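Local coordinates for putative lipase (Bacteroides thetaiotaomicron VPI-5482, PDB 3BZW), which probably hydrolyses ester bonds in lipids as a GDSL-like member of the SGNH hydrolase clan, with lysophospholipase activity tentatively assigned, at residues Gln25-Tyr31 / Leu57-Val63; Tyr42-Ile46 / Tyr234-Asp239; Phe111-Gln117 / Thr130-Pro136; Phe216-Met222 / Arg250-Leu255. All coordinates share one frame; numbering follows the deposited sequence.

In the fold
Interactions 1, 2 and 4 belong to the compact alpha/beta body, their centres 18 to 25 Å apart. Interaction 3 lies on the opposite side of the chain's centre from all three, with its own centre 39 to 49 Å from theirs. Interaction 1 pairs strands 28-33 and 60-63 at one edge of the five-stranded parallel sheet. Interaction 4 joins helix 245-258 to the residues that follow strand 213-214 at the other edge, so both involve an outermost strand or the chain just after it. Interaction 2 ties two loops together; its segments alternate along the chain with those of interactions 1 and 4. Nested within it in sequence, interaction 3 is the hairpin 111-122/127-136, which projects to another subunit.

Interaction 1 (Gln25-Tyr31 / Leu57-Val63); sequences QGKKVGY and LGITPFV
Val29 and Ile59 meet methyl to methyl because of their first torsions. Val29 has CG1 anti to the backbone N (chi1 -179°), which leaves CG2 beside that nitrogen, while Ile59 carries CG2 anti to its own N. Val29 CG2 and Ile59 CG2 are 3.4 Å apart, tighter than usual van der Waals contact. On the same side of the sheet Tyr31 turns CG away from its carbonyl carbon (chi1 -62°), and its ring crosses Pro61 obliquely, with CE1 3.5 Å from Pro61 CB. Tyr31 OH comes within 3.7 Å of Ile59 CG2, and Val29 CG1 lies over one ring face. On the other side of the sheet Lys28 and Thr60 run alongside each other, and Phe62 CE2 is 3.8 Å from Lys28 CB.

The backbones form a parallel ladder, with axes crossing at 24°. Val29 is gripped twice: its N donates to Thr60 O at 2.9 Å and its O accepts from Phe62 N at 2.8 Å. Tyr31 N continues the series to Phe62 O; Gly26 N begins it at Leu57 O, and Thr60 N donates to Lys27 O. Pro61 falls between the two inward-directed N-H groups of Thr60 and Phe62, so its lack of an N-H costs the ladder nothing. Helix 49-57 links the strands, making a beta-alpha-beta crossover, and Pro61, Tyr31 and Val63 touch it. The polar Tyr31 OH on this side donates to a water at 2.8 Å, which in turn donates to Ile59 O. The chemistry is therefore apolar packing toward the helix, with the buried hydroxyl satisfied through water.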
# COMPACT_ATOMS: atom_id res chain seq x y z
N GLN A 25 -25.71 -4.46 38.39
CA GLN A 25 -26.56 -3.92 39.44
C GLN A 25 -26.40 -4.68 40.75
O GLN A 25 -26.54 -5.90 40.79
CB GLN A 25 -28.02 -3.98 38.99
CG GLN A 25 -29.04 -3.64 40.08
CD GLN A 25 -29.03 -2.18 40.46
OE1 GLN A 25 -29.25 -1.31 39.62
NE2 GLN A 25 -28.78 -1.90 41.74
N GLY A 26 -26.11 -3.95 41.83
CA GLY A 26 -25.96 -4.55 43.15
C GLY A 26 -24.75 -5.43 43.38
O GLY A 26 -24.63 -6.04 44.44
N LYS A 27 -23.84 -5.49 42.42
CA LYS A 27 -22.66 -6.34 42.56
C LYS A 27 -21.53 -5.67 43.34
O LYS A 27 -21.53 -4.46 43.56
CB LYS A 27 -22.15 -6.76 41.18
CG LYS A 27 -23.18 -7.50 40.34
CD LYS A 27 -23.71 -8.74 41.05
CE LYS A 27 -24.73 -9.47 40.18
NZ LYS A 27 -25.41 -10.58 40.91
N LYS A 28 -20.56 -6.48 43.76
CA LYS A 28 -19.42 -5.97 44.50
C LYS A 28 -18.22 -6.03 43.56
O LYS A 28 -17.88 -7.09 43.03
CB LYS A 28 -19.20 -6.82 45.75
CG LYS A 28 -20.48 -6.88 46.58
CD LYS A 28 -20.24 -7.22 48.03
CE LYS A 28 -21.56 -7.14 48.79
NZ LYS A 28 -21.37 -7.34 50.25
N VAL A 29 -17.60 -4.87 43.34
CA VAL A 29 -16.48 -4.78 42.41
C VAL A 29 -15.17 -4.30 43.00
O VAL A 29 -15.13 -3.36 43.81
CB VAL A 29 -16.85 -3.84 41.23
CG1 VAL A 29 -15.69 -3.75 40.25
CG2 VAL A 29 -18.11 -4.34 40.53
N GLY A 30 -14.08 -4.95 42.59
CA GLY A 30 -12.77 -4.55 43.05
C GLY A 30 -12.18 -3.62 42.01
O GLY A 30 -12.19 -3.94 40.82
N TYR A 31 -11.67 -2.47 42.43
CA TYR A 31 -11.09 -1.52 41.49
C TYR A 31 -9.58 -1.40 41.68
O TYR A 31 -9.10 -0.86 42.69
CB TYR A 31 -11.74 -0.15 41.65
CG TYR A 31 -13.23 -0.13 41.37
CD1 TYR A 31 -14.16 -0.42 42.37
CD2 TYR A 31 -13.71 0.20 40.10
CE1 TYR A 31 -15.54 -0.38 42.11
CE2 TYR A 31 -15.08 0.24 39.83
CZ TYR A 31 -15.99 -0.05 40.84
OH TYR A 31 -17.33 0.02 40.57
N LEU A 57 -25.77 2.26 40.40
CA LEU A 57 -26.05 0.84 40.27
C LEU A 57 -25.98 0.03 41.56
O LEU A 57 -26.14 -1.19 41.54
CB LEU A 57 -25.10 0.23 39.23
CG LEU A 57 -25.22 0.81 37.82
CD1 LEU A 57 -24.15 0.22 36.91
CD2 LEU A 57 -26.61 0.50 37.27
N GLY A 58 -25.74 0.71 42.67
CA GLY A 58 -25.66 0.02 43.95
C GLY A 58 -24.48 -0.93 44.02
O GLY A 58 -24.56 -1.98 44.67
N ILE A 59 -23.40 -0.57 43.35
CA ILE A 59 -22.20 -1.40 43.32
C ILE A 59 -21.26 -1.09 44.48
O ILE A 59 -20.80 0.04 44.63
CB ILE A 59 -21.44 -1.20 41.98
CG1 ILE A 59 -22.31 -1.68 40.82
CG2 ILE A 59 -20.11 -1.95 42.01
CD1 ILE A 59 -21.70 -1.43 39.45
N THR A 60 -20.97 -2.10 45.30
CA THR A 60 -20.07 -1.92 46.44
C THR A 60 -18.64 -1.91 45.92
O THR A 60 -18.19 -2.87 45.29
CB THR A 60 -20.23 -3.07 47.47
OG1 THR A 60 -21.55 -3.03 48.02
CG2 THR A 60 -19.21 -2.92 48.59
N PRO A 61 -17.90 -0.83 46.19
CA PRO A 61 -16.52 -0.75 45.71
C PRO A 61 -15.43 -1.16 46.70
O PRO A 61 -15.42 -0.72 47.85
CB PRO A 61 -16.40 0.71 45.33
CG PRO A 61 -17.14 1.38 46.46
CD PRO A 61 -18.36 0.48 46.69
N PHE A 62 -14.53 -2.02 46.25
CA PHE A 62 -13.38 -2.43 47.05
C PHE A 62 -12.25 -1.81 46.23
O PHE A 62 -11.80 -2.37 45.23
CB PHE A 62 -13.26 -3.96 47.09
CG PHE A 62 -14.44 -4.65 47.73
CD1 PHE A 62 -15.00 -4.16 48.91
CD2 PHE A 62 -14.97 -5.81 47.17
CE1 PHE A 62 -16.07 -4.82 49.52
CE2 PHE A 62 -16.03 -6.48 47.78
CZ PHE A 62 -16.58 -5.98 48.95
N VAL A 63 -11.80 -0.63 46.65
CA VAL A 63 -10.78 0.12 45.92
C VAL A 63 -9.35 -0.07 46.40
O VAL A 63 -9.04 0.12 47.58
CB VAL A 63 -11.10 1.63 45.94
CG1 VAL A 63 -10.11 2.39 45.08
CG2 VAL A 63 -12.53 1.86 45.46
O HOH W 1 -23.52 -3.83 46.36
O HOH W 2 -18.71 0.98 42.84

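Interaction 2 (Tyr42-Ile46 / Tyr234-Asp239)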
# COMPACT_ATOMS: atom_id res chain seq x y z
N TYR A 42 -6.57 14.22 45.39
CA TYR A 42 -7.09 15.55 45.69
C TYR A 42 -8.18 15.47 46.77
O TYR A 42 -9.07 16.32 46.86
CB TYR A 42 -7.62 16.23 44.43
CG TYR A 42 -6.52 16.71 43.50
CD1 TYR A 42 -5.70 17.78 43.87
CD2 TYR A 42 -6.28 16.08 42.29
CE1 TYR A 42 -4.65 18.21 43.04
CE2 TYR A 42 -5.24 16.50 41.45
CZ TYR A 42 -4.43 17.56 41.83
OH TYR A 42 -3.41 17.96 41.00
N GLY A 43 -8.08 14.43 47.59
CA GLY A 43 -9.04 14.22 48.67
C GLY A 43 -10.49 14.24 48.23
O GLY A 43 -10.87 13.58 47.27
N ASP A 44 -11.30 15.01 48.95
CA ASP A 44 -12.72 15.12 48.65
C ASP A 44 -13.03 16.12 47.53
O ASP A 44 -14.19 16.39 47.26
CB ASP A 44 -13.50 15.51 49.90
CG ASP A 44 -13.35 14.49 51.01
OD1 ASP A 44 -13.41 13.28 50.72
OD2 ASP A 44 -13.19 14.91 52.18
N ASN A 45 -11.99 16.66 46.90
CA ASN A 45 -12.21 17.60 45.81
C ASN A 45 -12.67 16.88 44.55
O ASN A 45 -13.20 17.50 43.63
CB ASN A 45 -10.93 18.39 45.52
CG ASN A 45 -10.58 19.36 46.62
OD1 ASN A 45 -9.66 19.12 47.41
ND2 ASN A 45 -11.33 20.45 46.70
N ILE A 46 -12.47 15.57 44.53
CA ILE A 46 -12.86 14.75 43.39
C ILE A 46 -13.70 13.55 43.80
O ILE A 46 -13.32 12.79 44.69
CB ILE A 46 -11.62 14.21 42.62
CG1 ILE A 46 -10.81 15.37 42.04
CG2 ILE A 46 -12.07 13.26 41.51
CD1 ILE A 46 -9.54 14.94 41.35
N TYR A 234 -8.65 18.28 36.37
CA TYR A 234 -8.48 19.09 37.57
C TYR A 234 -7.91 20.50 37.56
O TYR A 234 -8.50 21.42 38.14
CB TYR A 234 -7.72 18.30 38.64
CG TYR A 234 -8.03 18.78 40.04
CD1 TYR A 234 -9.25 18.49 40.64
CD2 TYR A 234 -7.12 19.59 40.73
CE1 TYR A 234 -9.57 18.99 41.91
CE2 TYR A 234 -7.43 20.09 42.00
CZ TYR A 234 -8.65 19.79 42.58
OH TYR A 234 -8.97 20.29 43.82
N ASP A 235 -6.76 20.70 36.93
CA ASP A 235 -6.14 22.02 36.95
C ASP A 235 -5.60 22.44 35.59
O ASP A 235 -4.58 21.94 35.13
CB ASP A 235 -5.01 22.01 37.99
CG ASP A 235 -4.53 23.40 38.37
OD1 ASP A 235 -4.19 24.19 37.46
OD2 ASP A 235 -4.47 23.70 39.58
N ALA A 236 -6.30 23.38 34.96
CA ALA A 236 -5.91 23.87 33.64
C ALA A 236 -4.44 24.28 33.55
O ALA A 236 -3.81 24.11 32.51
CB ALA A 236 -6.80 25.04 33.25
N GLY A 237 -3.89 24.81 34.63
CA GLY A 237 -2.51 25.24 34.58
C GLY A 237 -1.44 24.26 35.03
O GLY A 237 -0.31 24.32 34.55
N TYR A 238 -1.80 23.35 35.93
CA TYR A 238 -0.81 22.41 36.46
C TYR A 238 -1.15 20.92 36.40
O TYR A 238 -0.27 20.09 36.63
CB TYR A 238 -0.53 22.78 37.92
CG TYR A 238 -0.10 24.22 38.11
CD1 TYR A 238 1.24 24.60 38.06
CD2 TYR A 238 -1.06 25.22 38.30
CE1 TYR A 238 1.62 25.94 38.20
CE2 TYR A 238 -0.69 26.56 38.44
CZ TYR A 238 0.65 26.91 38.39
OH TYR A 238 1.00 28.24 38.54
N ASP A 239 -2.39 20.58 36.11
CA ASP A 239 -2.77 19.17 36.08
C ASP A 239 -3.79 18.82 35.01
O ASP A 239 -5.00 18.91 35.24
CB ASP A 239 -3.30 18.74 37.45
CG ASP A 239 -3.42 17.23 37.58
OD1 ASP A 239 -3.33 16.53 36.55
OD2 ASP A 239 -3.60 16.74 38.72
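Tyr42 and Tyr234 form a face-to-face stack beside Asp239, which is spaced from His242 as in the Asp-x-x-His motif of SGNH hydrolases. The centroids of the Tyr42 and Tyr234 rings are 3.8 Å apart and their planes differ by 16°. CG anti to the carbonyl carbon (chi1 -74°) lays the Tyr42 ring face over that of Tyr234, the side chains crossing at a slant. Its CB starts 4.1 Å from Tyr234 CZ, and CG lies over the Tyr234 ring. CD1 comes to 3.4 Å of Tyr234 CE2, against which CE1 also lies; CD2 passes near CG of that ring, Tyr42 CE2 is 3.2 Å from Asp239 OD2, and CZ stands 3.5 Å from Tyr234 CD2. At the tip OH donates to Asp239 OD2 at 2.6 Å, using the anti lone pair of that oxygen. This oxygen lies near the Tyr42 ring plane, the carboxylate turned 44° from it.

Asp239 OD2 is also bonded to His242 ND1 and OD1 to Leu241 N, an arrangement consistent with Tyr42 being a second-shell residue that positions the carboxylate. The Tyr234 ring has another apolar neighbour: Ile46 CD1, 3.6 Å from Tyr234 CD1.

Interaction 3 (Phe111-Gln117 / Thr130-Pro136); sequences FTEQEEQ and TRKKRTP
Arg134 lies over the face of Phe111 at the base of an antiparallel beta hairpin, strands 111-122 and 127-136. Arg134 CD sits 3.7 Å from the centroid of the Phe111 ring and 8° off its normal, a CH-pi contact over the face. The guanidinium plane lies within 12° of the ring plane, and Phe111 CZ is beneath it. The torsion responsible is Arg134 chi1, 64°, which sets CG between backbone N and carbonyl carbon; the chain, extended from CG to NE, then passes over the ring face. Pro136 CD adds apolar contact at 3.9 Å from Phe111 CD1.

An alanine at Phe111 is likely to leave the Arg134 chain without its flat support and the guanidinium freer to turn. That matters because Arg134 NH2 forms a salt bridge with Asp196 of a second subunit, and Tyr194 of that subunit makes a cation-pi contact with it. The same Tyr194 binds Glu113 OE1, whereas Lys132 NZ, 4.3 Å from Glu113 OE1, is beyond a salt bridge.

Six backbone hydrogen bonds hold the frame, in reciprocal pairs: Thr112 with Thr135, Gln114 with Lys133, Glu116 with Arg131. Backbone bonds from Lys132 and Arg134 reach the second subunit as well, so the hairpin takes part in the contact between subunits. At the far end of the contact Gln117 NE2 donates to Thr130 OG1 at 2.7 Å, with the hydroxyl in the amide plane.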
# COMPACT_ATOMS: atom_id res chain seq x y z
N PHE A 111 6.39 -12.85 24.28
CA PHE A 111 6.89 -14.22 24.42
C PHE A 111 8.34 -14.37 23.96
O PHE A 111 8.94 -13.45 23.40
CB PHE A 111 6.10 -15.17 23.51
CG PHE A 111 4.63 -15.24 23.79
CD1 PHE A 111 4.11 -16.20 24.66
CD2 PHE A 111 3.74 -14.40 23.12
CE1 PHE A 111 2.74 -16.32 24.85
CE2 PHE A 111 2.37 -14.51 23.31
CZ PHE A 111 1.87 -15.48 24.17
N THR A 112 8.87 -15.56 24.19
CA THR A 112 10.18 -15.96 23.70
C THR A 112 9.76 -17.22 22.92
O THR A 112 8.73 -17.82 23.24
CB THR A 112 11.17 -16.35 24.82
OG1 THR A 112 10.61 -17.41 25.61
CG2 THR A 112 11.47 -15.14 25.71
N GLU A 113 10.52 -17.62 21.91
CA GLU A 113 10.16 -18.81 21.13
C GLU A 113 11.37 -19.68 20.83
O GLU A 113 12.49 -19.19 20.77
CB GLU A 113 9.53 -18.42 19.79
CG GLU A 113 8.34 -17.48 19.86
CD GLU A 113 7.96 -16.96 18.48
OE1 GLU A 113 7.16 -17.63 17.78
OE2 GLU A 113 8.47 -15.89 18.09
N GLN A 114 11.11 -20.97 20.63
CA GLN A 114 12.17 -21.91 20.29
C GLN A 114 11.55 -23.21 19.77
O GLN A 114 10.43 -23.57 20.14
CB GLN A 114 13.06 -22.20 21.51
CG GLN A 114 12.38 -22.88 22.67
CD GLN A 114 13.34 -23.14 23.83
OE1 GLN A 114 14.33 -23.86 23.68
NE2 GLN A 114 13.05 -22.54 24.98
N GLU A 115 12.28 -23.89 18.89
CA GLU A 115 11.80 -25.14 18.34
C GLU A 115 11.79 -26.17 19.46
O GLU A 115 12.73 -26.25 20.24
CB GLU A 115 12.72 -25.63 17.21
CG GLU A 115 12.76 -24.74 15.98
CD GLU A 115 11.40 -24.54 15.36
OE1 GLU A 115 10.61 -25.51 15.30
OE2 GLU A 115 11.11 -23.41 14.90
N GLU A 116 10.71 -26.95 19.53
CA GLU A 116 10.58 -27.97 20.56
C GLU A 116 10.04 -29.26 19.97
O GLU A 116 9.40 -29.25 18.91
CB GLU A 116 9.61 -27.50 21.66
CG GLU A 116 10.10 -26.36 22.54
CD GLU A 116 11.28 -26.75 23.41
OE1 GLU A 116 11.32 -27.91 23.87
OE2 GLU A 116 12.15 -25.89 23.64
N GLN A 117 10.30 -30.37 20.65
CA GLN A 117 9.81 -31.67 20.22
C GLN A 117 8.54 -31.88 21.03
O GLN A 117 8.52 -31.64 22.24
CB GLN A 117 10.82 -32.77 20.56
CG GLN A 117 12.10 -32.68 19.77
CD GLN A 117 11.85 -32.77 18.28
OE1 GLN A 117 11.44 -33.82 17.77
NE2 GLN A 117 12.07 -31.67 17.58
N THR A 130 8.53 -31.67 15.41
CA THR A 130 9.15 -30.39 15.73
C THR A 130 8.18 -29.24 15.50
O THR A 130 7.68 -29.05 14.39
CB THR A 130 10.40 -30.15 14.87
OG1 THR A 130 11.32 -31.24 15.05
CG2 THR A 130 11.08 -28.85 15.28
N ARG A 131 7.93 -28.47 16.55
CA ARG A 131 7.01 -27.33 16.46
C ARG A 131 7.55 -26.15 17.25
O ARG A 131 8.12 -26.33 18.33
CB ARG A 131 5.63 -27.71 17.01
CG ARG A 131 4.92 -28.82 16.25
CD ARG A 131 4.29 -28.31 14.96
NE ARG A 131 3.54 -29.35 14.27
CZ ARG A 131 4.08 -30.29 13.49
NH1 ARG A 131 5.39 -30.32 13.28
NH2 ARG A 131 3.31 -31.20 12.93
N LYS A 132 7.39 -24.95 16.72
CA LYS A 132 7.85 -23.77 17.43
C LYS A 132 6.92 -23.59 18.63
O LYS A 132 5.70 -23.64 18.48
CB LYS A 132 7.78 -22.53 16.52
CG LYS A 132 8.28 -21.26 17.19
CD LYS A 132 8.22 -20.06 16.25
CE LYS A 132 9.16 -20.21 15.07
NZ LYS A 132 9.19 -18.98 14.22
N LYS A 133 7.50 -23.40 19.81
CA LYS A 133 6.72 -23.22 21.03
C LYS A 133 7.05 -21.85 21.62
O LYS A 133 8.21 -21.44 21.64
CB LYS A 133 7.06 -24.30 22.05
CG LYS A 133 6.16 -24.32 23.28
CD LYS A 133 6.71 -25.23 24.37
CE LYS A 133 5.65 -25.55 25.43
NZ LYS A 133 5.10 -24.34 26.10
N ARG A 134 6.02 -21.16 22.11
CA ARG A 134 6.22 -19.85 22.71
C ARG A 134 6.00 -19.91 24.22
O ARG A 134 5.18 -20.70 24.71
CB ARG A 134 5.28 -18.82 22.08
CG ARG A 134 3.80 -19.09 22.33
CD ARG A 134 2.94 -18.13 21.51
NE ARG A 134 1.53 -18.49 21.57
CZ ARG A 134 0.58 -17.92 20.83
NH1 ARG A 134 0.90 -16.96 19.97
NH2 ARG A 134 -0.68 -18.32 20.93
N THR A 135 6.74 -19.08 24.94
CA THR A 135 6.65 -19.00 26.40
C THR A 135 6.53 -17.54 26.79
O THR A 135 7.34 -16.71 26.40
CB THR A 135 7.92 -19.59 27.05
OG1 THR A 135 8.08 -20.95 26.65
CG2 THR A 135 7.82 -19.52 28.57
N PRO A 136 5.49 -17.19 27.58
CA PRO A 136 5.35 -15.79 27.97
C PRO A 136 6.53 -15.29 28.80
O PRO A 136 7.11 -16.04 29.59
CB PRO A 136 4.04 -15.79 28.76
CG PRO A 136 3.95 -17.18 29.30
CD PRO A 136 4.41 -18.02 28.14
O HOH W 3 9.80 -16.63 28.37

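Interaction 4 (Phe216-Met222 / Arg250-Leu255)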
# COMPACT_ATOMS: atom_id res chain seq x y z
N PHE A 216 -11.35 2.40 27.05
CA PHE A 216 -11.67 3.64 27.74
C PHE A 216 -11.00 4.84 27.08
O PHE A 216 -11.58 5.93 26.99
CB PHE A 216 -11.22 3.52 29.20
CG PHE A 216 -12.24 3.99 30.20
CD1 PHE A 216 -13.59 3.68 30.03
CD2 PHE A 216 -11.85 4.70 31.33
CE1 PHE A 216 -14.53 4.07 30.97
CE2 PHE A 216 -12.79 5.10 32.28
CZ PHE A 216 -14.13 4.78 32.10
N ASN A 217 -9.77 4.64 26.61
CA ASN A 217 -8.99 5.68 25.94
C ASN A 217 -9.82 6.35 24.85
O ASN A 217 -9.74 7.57 24.66
CB ASN A 217 -7.73 5.06 25.34
CG ASN A 217 -6.85 6.08 24.64
OD1 ASN A 217 -6.95 6.27 23.43
ND2 ASN A 217 -6.00 6.75 25.41
N ALA A 218 -10.61 5.56 24.14
CA ALA A 218 -11.44 6.12 23.07
C ALA A 218 -12.89 6.41 23.48
O ALA A 218 -13.38 7.52 23.26
CB ALA A 218 -11.43 5.18 21.87
N VAL A 219 -13.57 5.44 24.08
CA VAL A 219 -14.98 5.63 24.43
C VAL A 219 -15.38 6.73 25.40
O VAL A 219 -16.51 7.21 25.36
CB VAL A 219 -15.63 4.30 24.88
CG1 VAL A 219 -15.58 3.29 23.73
CG2 VAL A 219 -14.94 3.75 26.12
N THR A 220 -14.47 7.15 26.28
CA THR A 220 -14.80 8.23 27.22
C THR A 220 -14.94 9.53 26.43
O THR A 220 -15.65 10.45 26.85
CB THR A 220 -13.70 8.44 28.29
OG1 THR A 220 -12.47 8.78 27.65
CG2 THR A 220 -13.51 7.17 29.11
N GLY A 221 -14.26 9.60 25.29
CA GLY A 221 -14.32 10.79 24.46
C GLY A 221 -13.64 11.98 25.12
O GLY A 221 -13.88 13.12 24.75
N MSE A 222 -12.79 11.70 26.10
CA MSE A 222 -12.09 12.77 26.83
C MSE A 222 -10.62 12.90 26.41
O MSE A 222 -9.81 12.01 26.68
CB MSE A 222 -12.18 12.51 28.34
CG MSE A 222 -13.58 12.72 28.93
SE MSE A 222 -13.85 11.89 30.67
CE MSE A 222 -12.14 12.34 31.49
N ARG A 250 -18.27 11.52 33.71
CA ARG A 250 -18.41 11.12 32.31
C ARG A 250 -17.82 9.72 32.17
O ARG A 250 -18.36 8.87 31.46
CB ARG A 250 -17.69 12.12 31.39
CG ARG A 250 -17.68 11.69 29.92
CD ARG A 250 -17.55 12.87 28.96
NE ARG A 250 -17.52 12.41 27.57
CZ ARG A 250 -17.78 13.18 26.52
NH1 ARG A 250 -18.08 14.46 26.68
NH2 ARG A 250 -17.73 12.66 25.30
N MSE A 251 -16.72 9.47 32.87
CA MSE A 251 -16.07 8.16 32.86
C MSE A 251 -17.02 7.09 33.39
O MSE A 251 -17.21 6.04 32.78
CB MSE A 251 -14.81 8.18 33.73
CG MSE A 251 -13.62 8.88 33.11
SE MSE A 251 -12.27 9.33 34.43
CE MSE A 251 -11.99 7.58 35.18
N ALA A 252 -17.63 7.38 34.54
CA ALA A 252 -18.55 6.45 35.18
C ALA A 252 -19.77 6.18 34.31
O ALA A 252 -20.20 5.02 34.17
CB ALA A 252 -19.00 7.01 36.54
N ARG A 253 -20.33 7.22 33.72
CA ARG A 253 -21.51 7.05 32.88
C ARG A 253 -21.14 6.22 31.64
O ARG A 253 -21.94 5.42 31.15
CB ARG A 253 -22.06 8.41 32.45
CG ARG A 253 -23.53 8.35 32.10
CD ARG A 253 -24.38 8.19 33.36
NE ARG A 253 -25.70 7.67 33.04
CZ ARG A 253 -26.66 7.47 33.93
NH1 ARG A 253 -26.45 7.76 35.21
NH2 ARG A 253 -27.83 6.97 33.55
N THR A 254 -19.93 6.42 31.14
CA THR A 254 -19.45 5.68 29.98
C THR A 254 -19.34 4.22 30.38
O THR A 254 -19.84 3.32 29.70
CB THR A 254 -18.06 6.18 29.53
OG1 THR A 254 -18.17 7.53 29.07
CG2 THR A 254 -17.51 5.31 28.40
N LEU A 255 -18.70 3.99 31.51
CA LEU A 255 -18.49 2.66 32.05
C LEU A 255 -19.82 1.95 32.27
O LEU A 255 -19.96 0.76 31.99
CB LEU A 255 -17.71 2.77 33.36
CG LEU A 255 -16.92 1.57 33.89
CD1 LEU A 255 -16.13 0.92 32.77
CD2 LEU A 255 -15.99 2.06 35.00
O HOH W 4 -17.55 9.88 24.19
O HOH W 5 -19.00 7.65 26.39
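Arg250 and Met222 run antiparallel, side by side, while Met251 stands roughly perpendicular to Met222; both methionines are selenomethionines. Met222 SE is thereby placed 3.9 Å from Arg250 CG and equally far from Met251 CG. Past this selenium the extended Arg250 chain brings NE to Thr220 O at 2.8 Å, nearly in line with the carbonyl but with the oxygen 30° out of the guanidinium plane. Gly221 fits here because a CB would clash with Arg250 NH2. Beyond the segments, Arg250 NH1 bonds Tyr232 OH, and NH2 bonds Lys161 O of a fourth subunit. With a leucine in place of Arg250, Thr220 O would probably lose this N-H partner, and the links to Tyr232 and the neighbouring subunit would go too.

Phe216 meets the helix at about a right angle to Met251, presenting an edge: CZ is 3.4 Å from Met251 O and 3.8 Å from Met251 CB. Thr220 CG2 lies over one face of this ring. Thr254 chi1 of -65° sets OG1 beside the backbone N and CG2 anti to it, CG2 lying 3.8 Å from Val219 CG2, while OG1 donates to Arg250 O and accepts from a water that also donates to Val219 O.

Helix 245-258, which also touches helix 49-57 and strand 91-95, is thus packed on the chain emerging from strand 213-214, the layered alpha/beta arrangement of SGNH hydrolases.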